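Local coordinates for B-type Cna protein (Enterococcus faecium, PDB 6FWY), which is of unknown function but, as the thioester domain of a cell-wall-anchored surface protein, probably helps the bacterium attach covalently to its targets, at residues 179-184 with 239-244; 18-23 with 38-43. All coordinates share one frame; numbering follows the deposited sequence.

In the fold
Contacts 1 and 2 follow one another along the chain and lie far apart, with centres about 35 Å from each other, yet both reach the same branched antiparallel sheet. Contact 1 is partly buried and lies nearer the centre of the chain. There the chain leaves the separate five-stranded sheet and meets the long strand 231-250, held by one lysine, one backbone bond and a bridging water. Contact 2 lies at the surface and pairs strands 11-21 and 32-44, with helix 99-113 against one face. Its grip is a short antiparallel ladder of three backbone bonds, with a water at the end where the chain turns, whereas contact 1 depends much more on a side chain that reaches several partners.

Contact 1. Residues 179-184 with 239-244; sequences TASNKT and ANVSTT
Lys-183 lies across Val-241 at about a right angle, its CB 3.6 Å from Val-241 CB. Both CG1 and CG2 of the valine reach the same CB, so the branched end rests against the root of the lysine rather than against its tip. Beyond CB the lysine is bent twice, at chi2 (-66°) and again at chi4, and this carries it along Ser-242 O toward Thr-243. There Lys-183 NZ donates to Thr-243 OG1 at 2.9 Å. Pro-155 O and Thr-157 OG1 also bond to NZ, and Thr-243 OG1 is bonded in turn to Asn-245 OD1, so the ammonium group is gripped from three residues and its threonine partner is itself held in place. At the root of the lysine, Lys-183 N bonds to Ser-181 OG at 3.1 Å, an ST turn where the chain leaves the five-stranded sheet. The turn delivers it to strand 185-191, which pairs antiparallel with strand 231-250. Glu-158 O is a second partner of the serine hydroxyl and ties the turn to the neighbouring loop. The link to strand 231-250 begins with Ser-242 N, which donates to Thr-184 O at 3.0 Å. Val-241 CA approaches Thr-184 O as well, in a CA-H...O contact of 3.3 Å. Between Thr-184 and Ser-242 water 1 forms a second link, accepting from Thr-184 N at 3.1 Å and donating to Ser-242 O at 2.6 Å.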
ATOM      1  N   THR A 179      10.092 -13.132  14.900  1.00 41.70           N
ATOM      2  CA  THR A 179       9.180 -12.162  14.300  1.00 40.87           C
ATOM      3  C   THR A 179       9.424 -12.125  12.795  1.00 42.06           C
ATOM      4  O   THR A 179      10.558 -12.338  12.346  1.00 43.41           O
ATOM      5  CB  THR A 179       9.358 -10.734  14.840  1.00 40.05           C
ATOM      6  OG1 THR A 179      10.662 -10.259  14.516  1.00 40.42           O
ATOM      7  CG2 THR A 179       9.148 -10.686  16.334  1.00 39.49           C
ATOM      8  N   ALA A 180       8.366 -11.847  12.032  1.00 41.08           N
ATOM      9  CA  ALA A 180       8.467 -11.706  10.587  1.00 42.18           C
ATOM     10  C   ALA A 180       7.431 -10.727  10.042  1.00 40.90           C
ATOM     11  O   ALA A 180       6.301 -10.681  10.517  1.00 39.50           O
ATOM     12  CB  ALA A 180       8.324 -13.062   9.897  1.00 43.62           C
ATOM     13  N   SER A 181       7.835  -9.945   9.045  1.00 41.40           N
ATOM     14  CA  SER A 181       6.947  -9.002   8.371  1.00 40.55           C
ATOM     15  C   SER A 181       7.506  -8.610   7.007  1.00 41.43           C
ATOM     16  O   SER A 181       8.718  -8.568   6.805  1.00 42.26           O
ATOM     17  CB  SER A 181       6.741  -7.743   9.220  1.00 39.31           C
ATOM     18  OG  SER A 181       5.741  -6.894   8.666  1.00 38.60           O
ATOM     19  N   ASN A 182       6.600  -8.304   6.081  1.00 40.86           N
ATOM     20  CA  ASN A 182       6.978  -7.704   4.804  1.00 41.80           C
ATOM     21  C   ASN A 182       6.994  -6.169   4.838  1.00 40.86           C
ATOM     22  O   ASN A 182       7.191  -5.548   3.811  1.00 40.50           O
ATOM     23  CB  ASN A 182       6.080  -8.209   3.681  1.00 41.73           C
ATOM     24  CG  ASN A 182       4.651  -7.713   3.800  1.00 40.45           C
ATOM     25  OD1 ASN A 182       4.196  -7.348   4.887  1.00 38.81           O
ATOM     26  ND2 ASN A 182       3.928  -7.721   2.684  1.00 40.39           N
ATOM     27  N   LYS A 183       6.790  -5.565   6.011  1.00 40.17           N
ATOM     28  CA  LYS A 183       6.892  -4.110   6.186  1.00 39.85           C
ATOM     29  C   LYS A 183       7.899  -3.799   7.297  1.00 40.31           C
ATOM     30  O   LYS A 183       8.136  -4.617   8.169  1.00 39.89           O
ATOM     31  CB  LYS A 183       5.527  -3.504   6.530  1.00 38.52           C
ATOM     32  CG  LYS A 183       4.385  -3.849   5.572  1.00 38.25           C
ATOM     33  CD  LYS A 183       4.575  -3.258   4.183  1.00 38.62           C
ATOM     34  CE  LYS A 183       3.520  -3.765   3.188  1.00 38.59           C
ATOM     35  NZ  LYS A 183       2.128  -3.437   3.604  1.00 37.52           N
ATOM     36  N   THR A 184       8.473  -2.601   7.248  1.00 41.20           N
ATOM     37  CA  THR A 184       9.428  -2.149   8.263  1.00 42.33           C
ATOM     38  C   THR A 184       8.674  -1.450   9.407  1.00 41.09           C
ATOM     39  O   THR A 184       7.627  -0.800   9.191  1.00 39.92           O
ATOM     40  CB  THR A 184      10.529  -1.220   7.669  1.00 44.36           C
ATOM     41  OG1 THR A 184       9.984   0.069   7.346  1.00 44.54           O
ATOM     42  CG2 THR A 184      11.137  -1.812   6.374  1.00 45.23           C
ATOM     43  N   ALA A 239       2.120  -5.343  15.577  1.00 37.87           N
ATOM     44  CA  ALA A 239       3.085  -4.659  14.718  1.00 37.36           C
ATOM     45  C   ALA A 239       2.620  -3.236  14.439  1.00 37.31           C
ATOM     46  O   ALA A 239       1.425  -2.961  14.356  1.00 37.46           O
ATOM     47  CB  ALA A 239       3.316  -5.423  13.433  1.00 37.07           C
ATOM     48  N   ASN A 240       3.578  -2.329  14.353  1.00 37.35           N
ATOM     49  CA  ASN A 240       3.328  -0.967  13.955  1.00 37.99           C
ATOM     50  C   ASN A 240       4.303  -0.706  12.823  1.00 38.34           C
ATOM     51  O   ASN A 240       5.521  -0.634  13.044  1.00 38.87           O
ATOM     52  CB  ASN A 240       3.543   0.012  15.107  1.00 39.13           C
ATOM     53  CG  ASN A 240       3.048   1.414  14.769  1.00 40.12           C
ATOM     54  OD1 ASN A 240       2.402   1.638  13.728  1.00 41.17           O
ATOM     55  ND2 ASN A 240       3.333   2.360  15.633  1.00 41.36           N
ATOM     56  N   VAL A 241       3.755  -0.606  11.617  1.00 37.71           N
ATOM     57  CA  VAL A 241       4.551  -0.602  10.408  1.00 38.03           C
ATOM     58  C   VAL A 241       4.272   0.607   9.542  1.00 37.77           C
ATOM     59  O   VAL A 241       3.285   1.309   9.708  1.00 37.72           O
ATOM     60  CB  VAL A 241       4.343  -1.882   9.569  1.00 37.70           C
ATOM     61  CG1 VAL A 241       4.654  -3.113  10.405  1.00 37.84           C
ATOM     62  CG2 VAL A 241       2.934  -1.960   8.977  1.00 37.60           C
ATOM     63  N   SER A 242       5.194   0.829   8.628  1.00 38.22           N
ATOM     64  CA  SER A 242       5.061   1.807   7.584  1.00 38.60           C
ATOM     65  C   SER A 242       4.481   1.059   6.385  1.00 38.43           C
ATOM     66  O   SER A 242       4.918  -0.057   6.094  1.00 39.56           O
ATOM     67  CB  SER A 242       6.436   2.356   7.261  1.00 39.69           C
ATOM     68  OG  SER A 242       6.331   3.442   6.401  1.00 41.22           O
ATOM     69  N   THR A 243       3.488   1.644   5.716  1.00 37.23           N
ATOM     70  CA  THR A 243       2.885   1.037   4.542  1.00 36.52           C
ATOM     71  C   THR A 243       2.521   2.131   3.528  1.00 36.16           C
ATOM     72  O   THR A 243       2.090   3.218   3.906  1.00 35.02           O
ATOM     73  CB  THR A 243       1.649   0.166   4.932  1.00 36.56           C
ATOM     74  OG1 THR A 243       1.251  -0.675   3.832  1.00 35.54           O
ATOM     75  CG2 THR A 243       0.422   1.028   5.402  1.00 36.05           C
ATOM     76  N   THR A 244       2.735   1.840   2.246  1.00 36.72           N
ATOM     77  CA  THR A 244       2.406   2.770   1.148  1.00 36.54           C
ATOM     78  C   THR A 244       1.234   2.189   0.340  1.00 36.37           C
ATOM     79  O   THR A 244       1.396   1.207  -0.396  1.00 37.26           O
ATOM     80  CB  THR A 244       3.663   3.086   0.301  1.00 37.39           C
ATOM     81  OG1 THR A 244       4.664   3.677   1.154  1.00 37.41           O
ATOM     82  CG2 THR A 244       3.380   4.077  -0.810  1.00 37.15           C
TER
HETATM   83  O   HOH W   1       7.391  -0.469   5.310  1.00 43.56           O

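Contact 2. Residues 18-23 with 38-43; sequences GVKTDG and ISSQFK
Thr-21 and Ser-39 form an antiparallel hydrogen-bonded pair: Thr-21 N donates to Ser-39 O, and Ser-39 N to Thr-21 O, both at 3.1 Å. Further along the ladder Gln-41 N donates to Val-19 O at 2.8 Å. Between these bonds Lys-20 and Ser-40 make a non-hydrogen-bonded pair, where Lys-20 CA comes near Ser-39 O in a CA-H...O contact. Near Gly-18, where the chain turns a corner, water 2 accepts from Gly-18 N at 2.9 Å and lies within bonding distance of Val-19 O and Gln-41 O; with a further acceptor nearby, it cannot donate to all of them at once. The side chains meet mainly by van der Waals contact. The extended Lys-20 chain passes over Ser-40, its CD 3.2 Å from Ser-40 OG. Val-19 CG2 touches Gln-41 NE2 at 3.5 Å. Ile-38 CG2 packs on Asp-22 O at 3.6 Å. On the face of Thr-21 and Ser-39, Trp-103 of helix 99-113 lies against both. Thr-21 OG1 lies opposite the backbone N (chi1 -179°), which lets it accept from Gly-23 N in an ST turn that follows the strand. The strands are thus joined chiefly through their backbones, while Gln-41 NE2 adds a side-chain bond to Thr-17 OG1 on the partner strand, and the Asp-22 carboxylate ties the end of the pair to the distant loop of Asn-128 and His-129.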
ATOM      1  N   GLY A  18       4.017  20.022 -15.460  1.00 39.73           N
ATOM      2  CA  GLY A  18       4.280  20.638 -16.762  1.00 40.75           C
ATOM      3  C   GLY A  18       4.058  19.684 -17.931  1.00 39.51           C
ATOM      4  O   GLY A  18       4.054  20.118 -19.057  1.00 40.26           O
ATOM      5  N   VAL A  19       3.931  18.388 -17.670  1.00 38.37           N
ATOM      6  CA  VAL A  19       3.629  17.420 -18.713  1.00 38.58           C
ATOM      7  C   VAL A  19       2.122  17.396 -19.018  1.00 37.32           C
ATOM      8  O   VAL A  19       1.295  17.299 -18.117  1.00 36.97           O
ATOM      9  CB  VAL A  19       4.118  16.003 -18.344  1.00 37.93           C
ATOM     10  CG1 VAL A  19       3.651  14.967 -19.380  1.00 36.77           C
ATOM     11  CG2 VAL A  19       5.652  15.987 -18.183  1.00 39.05           C
ATOM     12  N   LYS A  20       1.778  17.500 -20.285  1.00 37.69           N
ATOM     13  CA  LYS A  20       0.375  17.394 -20.703  1.00 37.64           C
ATOM     14  C   LYS A  20       0.281  16.850 -22.108  1.00 36.67           C
ATOM     15  O   LYS A  20       1.234  16.930 -22.891  1.00 37.42           O
ATOM     16  CB  LYS A  20      -0.404  18.706 -20.628  1.00 38.50           C
ATOM     17  CG  LYS A  20      -0.287  19.490 -19.366  1.00 40.05           C
ATOM     18  CD  LYS A  20      -0.904  20.870 -19.500  1.00 41.44           C
ATOM     19  CE  LYS A  20      -0.753  21.572 -18.150  1.00 42.66           C
ATOM     20  NZ  LYS A  20      -1.501  22.866 -18.126  1.00 44.69           N
ATOM     21  N   THR A  21      -0.895  16.317 -22.397  1.00 35.16           N
ATOM     22  CA  THR A  21      -1.186  15.746 -23.701  1.00 35.00           C
ATOM     23  C   THR A  21      -2.663  15.924 -24.042  1.00 34.45           C
ATOM     24  O   THR A  21      -3.524  15.941 -23.165  1.00 32.32           O
ATOM     25  CB  THR A  21      -0.816  14.250 -23.771  1.00 34.38           C
ATOM     26  OG1 THR A  21      -1.105  13.738 -25.070  1.00 35.49           O
ATOM     27  CG2 THR A  21      -1.581  13.426 -22.751  1.00 33.61           C
ATOM     28  N   ASP A  22      -2.936  16.011 -25.347  1.00 36.08           N
ATOM     29  CA  ASP A  22      -4.302  15.972 -25.861  1.00 34.93           C
ATOM     30  C   ASP A  22      -4.845  14.538 -25.947  1.00 34.58           C
ATOM     31  O   ASP A  22      -6.030  14.331 -26.303  1.00 34.40           O
ATOM     32  CB  ASP A  22      -4.379  16.708 -27.220  1.00 36.71           C
ATOM     33  CG  ASP A  22      -3.359  16.224 -28.237  1.00 38.03           C
ATOM     34  OD1 ASP A  22      -2.653  15.216 -27.998  1.00 39.38           O
ATOM     35  OD2 ASP A  22      -3.234  16.877 -29.282  1.00 40.23           O
ATOM     36  N   GLY A  23      -4.002  13.541 -25.669  1.00 33.53           N
ATOM     37  CA  GLY A  23      -4.431  12.148 -25.621  1.00 32.74           C
ATOM     38  C   GLY A  23      -4.054  11.416 -26.873  1.00 32.71           C
ATOM     39  O   GLY A  23      -3.939  12.019 -27.938  1.00 33.91           O
ATOM     40  N   ILE A  38      -8.106  14.484 -22.832  1.00 32.05           N
ATOM     41  CA  ILE A  38      -6.897  15.240 -22.565  1.00 32.43           C
ATOM     42  C   ILE A  38      -6.561  15.053 -21.067  1.00 31.96           C
ATOM     43  O   ILE A  38      -7.428  14.656 -20.265  1.00 29.80           O
ATOM     44  CB  ILE A  38      -7.018  16.746 -22.912  1.00 33.37           C
ATOM     45  CG1 ILE A  38      -7.838  17.509 -21.843  1.00 34.15           C
ATOM     46  CG2 ILE A  38      -7.600  16.949 -24.311  1.00 33.82           C
ATOM     47  CD1 ILE A  38      -8.103  18.963 -22.137  1.00 35.29           C
ATOM     48  N   SER A  39      -5.304  15.339 -20.719  1.00 32.28           N
ATOM     49  CA  SER A  39      -4.869  15.242 -19.336  1.00 32.41           C
ATOM     50  C   SER A  39      -3.606  16.048 -19.071  1.00 33.08           C
ATOM     51  O   SER A  39      -2.797  16.303 -19.980  1.00 32.61           O
ATOM     52  CB  SER A  39      -4.627  13.794 -18.939  1.00 31.91           C
ATOM     53  OG  SER A  39      -4.696  13.658 -17.537  1.00 31.00           O
ATOM     54  N   SER A  40      -3.472  16.428 -17.801  1.00 32.94           N
ATOM     55  CA  SER A  40      -2.276  17.088 -17.276  1.00 34.61           C
ATOM     56  C   SER A  40      -1.664  16.214 -16.190  1.00 33.46           C
ATOM     57  O   SER A  40      -2.357  15.771 -15.281  1.00 32.32           O
ATOM     58  CB  SER A  40      -2.640  18.423 -16.660  1.00 35.42           C
ATOM     59  OG  SER A  40      -3.071  19.341 -17.629  1.00 36.82           O
ATOM     60  N   GLN A  41      -0.363  15.987 -16.277  1.00 34.21           N
ATOM     61  CA  GLN A  41       0.320  15.181 -15.272  1.00 34.49           C
ATOM     62  C   GLN A  41       0.500  16.012 -13.980  1.00 35.63           C
ATOM     63  O   GLN A  41       0.877  17.194 -14.022  1.00 36.22           O
ATOM     64  CB  GLN A  41       1.661  14.711 -15.810  1.00 35.10           C
ATOM     65  CG  GLN A  41       2.359  13.654 -14.968  1.00 34.92           C
ATOM     66  CD  GLN A  41       3.730  13.317 -15.516  1.00 35.55           C
ATOM     67  OE1 GLN A  41       3.931  12.269 -16.146  1.00 36.05           O
ATOM     68  NE2 GLN A  41       4.655  14.231 -15.345  1.00 35.59           N
ATOM     69  N   PHE A  42       0.198  15.384 -12.847  1.00 35.14           N
ATOM     70  CA  PHE A  42       0.361  16.005 -11.544  1.00 34.74           C
ATOM     71  C   PHE A  42       0.905  15.024 -10.491  1.00 35.23           C
ATOM     72  O   PHE A  42       0.819  13.795 -10.649  1.00 33.01           O
ATOM     73  CB  PHE A  42      -0.948  16.642 -11.069  1.00 34.46           C
ATOM     74  CG  PHE A  42      -2.068  15.663 -10.844  1.00 33.79           C
ATOM     75  CD1 PHE A  42      -2.868  15.232 -11.915  1.00 32.52           C
ATOM     76  CD2 PHE A  42      -2.338  15.162  -9.567  1.00 33.34           C
ATOM     77  CE1 PHE A  42      -3.905  14.352 -11.704  1.00 31.91           C
ATOM     78  CE2 PHE A  42      -3.381  14.271  -9.352  1.00 32.57           C
ATOM     79  CZ  PHE A  42      -4.161  13.866 -10.422  1.00 32.51           C
ATOM     80  N   LYS A  43       1.466  15.621  -9.422  1.00 36.05           N
ATOM     81  CA  LYS A  43       2.054  14.920  -8.302  1.00 36.67           C
ATOM     82  C   LYS A  43       1.482  15.500  -7.022  1.00 37.07           C
ATOM     83  O   LYS A  43       1.091  16.673  -6.989  1.00 37.77           O
ATOM     84  CB  LYS A  43       3.562  15.195  -8.218  1.00 38.49           C
ATOM     85  CG  LYS A  43       4.411  14.667  -9.359  1.00 39.29           C
ATOM     86  CD  LYS A  43       5.834  15.232  -9.283  1.00 40.59           C
ATOM     87  CE  LYS A  43       6.896  14.162  -9.516  1.00 41.06           C
ATOM     88  NZ  LYS A  43       8.260  14.662  -9.140  1.00 42.86           N
TER
HETATM   89  O   HOH W   2       1.298  19.139 -15.830  1.00 34.58           O